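Long-range contact in periplasmic binding protein/LacI transcriptional regulator (Burkholderia graminis C4D1M, PDB 5HQJ), which binds D-arabinose between its two lobes and probably delivers such sugars to an ABC transporter as its periplasmic solute-binding protein: residues 141-146 with 240-245. Residues are numbered along the deposited sequence; the frame is centred on the assembly and turned at random.
Sequences ETMGKA and KLEVLA
T142 meets L244 through carbon alone: its methyl CG2 lies 3.7 Å from L244 CD1, with CD2 a little farther. With OG1 beside the backbone N (chi1 -62°), CG2 falls anti to that N and faces the strand, while OG1 is hydrogen-bonded to the carbonyl O of T138, one turn back in the helix. L244 CD1 also lies against the helix backbone, approaching M143 N at 3.8 Å. The selenomethionine M143 bridges two strand residues. Its chain leaves the helix with CG anti to the backbone N and then bends at chi2 and chi3 (both 74°), so that it runs alongside the E242 and L244 side chains, pointing the other way. SE sits 3.8 Å from E242 CB. The terminal CE comes within 3.4 Å of E242 O. On its other contact CE is 3.9 Å from L244 CG. F215 on strand 211-216 is a further neighbour of M143. A146 closes the row, its CB 3.7 Å from E242 CD, touching the bent aliphatic part and the carboxylate carbon. No hydrogen bond links the segments. E242 and L244, alternate residues of the strand, both point at the helix; the axes of 141-146 and 242-245 approach to 9.6 Å and run nearly antiparallel (169°). With the L244 side chain about 13 Å from the bound alpha-D-arabinopyranose, this is helix-on-sheet packing in the alpha/beta sandwich of one lobe of a type I periplasmic binding protein.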
loop_
_atom_site.group_PDB
_atom_site.type_symbol
_atom_site.label_atom_id
_atom_site.label_comp_id
_atom_site.label_asym_id
_atom_site.label_seq_id
_atom_site.Cartn_x
_atom_site.Cartn_y
_atom_site.Cartn_z
ATOM N N GLU A 141 0.191 -14.751 -11.496
ATOM C CA GLU A 141 0.359 -15.128 -12.901
ATOM C C GLU A 141 1.788 -14.866 -13.345
ATOM O O GLU A 141 2.402 -15.689 -14.037
ATOM C CB GLU A 141 -0.609 -14.357 -13.786
ATOM C CG GLU A 141 -2.045 -14.590 -13.435
ATOM C CD GLU A 141 -2.987 -13.495 -13.924
ATOM O OE1 GLU A 141 -4.206 -13.624 -13.689
ATOM O OE2 GLU A 141 -2.519 -12.506 -14.524
ATOM N N THR A 142 2.319 -13.710 -12.968
ATOM C CA THR A 142 3.677 -13.370 -13.312
ATOM C C THR A 142 4.642 -14.442 -12.778
ATOM O O THR A 142 5.540 -14.957 -13.477
ATOM C CB THR A 142 4.057 -11.995 -12.762
ATOM O OG1 THR A 142 3.222 -10.947 -13.327
ATOM C CG2 THR A 142 5.523 -11.717 -13.069
HETATM N N MSE A 143 4.488 -14.789 -11.498
HETATM C CA MSE A 143 5.323 -15.803 -10.915
HETATM C C MSE A 143 5.174 -17.180 -11.574
HETATM O O MSE A 143 6.154 -17.861 -11.829
HETATM C CB MSE A 143 5.017 -15.909 -9.409
HETATM C CG MSE A 143 5.933 -16.892 -8.682
HETATM SE SE MSE A 143 7.734 -16.152 -8.457
HETATM C CE MSE A 143 7.455 -14.842 -7.031
ATOM N N GLY A 144 3.934 -17.589 -11.832
ATOM C CA GLY A 144 3.656 -18.894 -12.383
ATOM C C GLY A 144 4.292 -19.054 -13.745
ATOM O O GLY A 144 4.880 -20.092 -14.036
ATOM N N LYS A 145 4.223 -18.004 -14.544
ATOM C CA LYS A 145 4.856 -17.995 -15.863
ATOM C C LYS A 145 6.378 -18.044 -15.694
ATOM O O LYS A 145 7.073 -18.893 -16.283
ATOM C CB LYS A 145 4.396 -16.767 -16.637
ATOM C CG LYS A 145 4.856 -16.682 -18.074
ATOM C CD LYS A 145 4.247 -15.429 -18.710
ATOM C CE LYS A 145 4.437 -15.365 -20.217
ATOM N NZ LYS A 145 5.866 -15.397 -20.625
ATOM N N ALA A 146 6.906 -17.201 -14.813
ATOM C CA ALA A 146 8.354 -17.155 -14.612
ATOM C C ALA A 146 8.959 -18.464 -14.129
ATOM O O ALA A 146 10.085 -18.806 -14.520
ATOM C CB ALA A 146 8.708 -16.038 -13.644
ATOM N N LYS A 240 18.949 -16.988 -8.700
ATOM C CA LYS A 240 18.316 -18.287 -8.488
ATOM C C LYS A 240 16.837 -18.146 -8.186
ATOM O O LYS A 240 15.997 -19.019 -8.489
ATOM C CB LYS A 240 19.052 -19.015 -7.350
ATOM C CG LYS A 240 18.335 -20.195 -6.733
ATOM C CD LYS A 240 19.297 -21.065 -5.912
ATOM C CE LYS A 240 18.575 -22.214 -5.203
ATOM N NZ LYS A 240 17.139 -21.920 -4.906
ATOM N N LEU A 241 16.512 -17.024 -7.583
ATOM C CA LEU A 241 15.149 -16.773 -7.150
ATOM C C LEU A 241 14.452 -15.812 -8.059
ATOM O O LEU A 241 15.061 -14.861 -8.562
ATOM C CB LEU A 241 15.144 -16.185 -5.756
ATOM C CG LEU A 241 15.473 -17.036 -4.562
ATOM C CD1 LEU A 241 15.423 -16.100 -3.377
ATOM C CD2 LEU A 241 14.510 -18.195 -4.417
ATOM N N GLU A 242 13.161 -16.021 -8.232
ATOM C CA GLU A 242 12.332 -15.027 -8.826
ATOM C C GLU A 242 11.656 -14.200 -7.736
ATOM O O GLU A 242 10.837 -14.732 -6.959
ATOM C CB GLU A 242 11.297 -15.715 -9.713
ATOM C CG GLU A 242 10.639 -14.848 -10.725
ATOM C CD GLU A 242 11.548 -14.492 -11.905
ATOM O OE1 GLU A 242 12.496 -15.243 -12.229
ATOM O OE2 GLU A 242 11.283 -13.449 -12.517
ATOM N N VAL A 243 11.973 -12.911 -7.708
ATOM C CA VAL A 243 11.507 -12.014 -6.672
ATOM C C VAL A 243 10.600 -10.939 -7.260
ATOM O O VAL A 243 10.977 -10.176 -8.139
ATOM C CB VAL A 243 12.690 -11.335 -5.930
ATOM C CG1 VAL A 243 12.175 -10.343 -4.856
ATOM C CG2 VAL A 243 13.631 -12.395 -5.337
ATOM N N LEU A 244 9.384 -10.886 -6.760
ATOM C CA LEU A 244 8.400 -9.877 -7.142
ATOM C C LEU A 244 8.064 -9.043 -5.915
ATOM O O LEU A 244 7.802 -9.588 -4.838
ATOM C CB LEU A 244 7.134 -10.529 -7.708
ATOM C CG LEU A 244 7.313 -11.447 -8.912
ATOM C CD1 LEU A 244 5.957 -12.036 -9.402
ATOM C CD2 LEU A 244 7.951 -10.668 -10.079
ATOM N N ALA A 245 8.090 -7.729 -6.057
ATOM C CA ALA A 245 7.963 -6.865 -4.913
ATOM C C ALA A 245 6.937 -5.792 -5.214
ATOM O O ALA A 245 6.523 -5.660 -6.337
ATOM C CB ALA A 245 9.312 -6.233 -4.554
#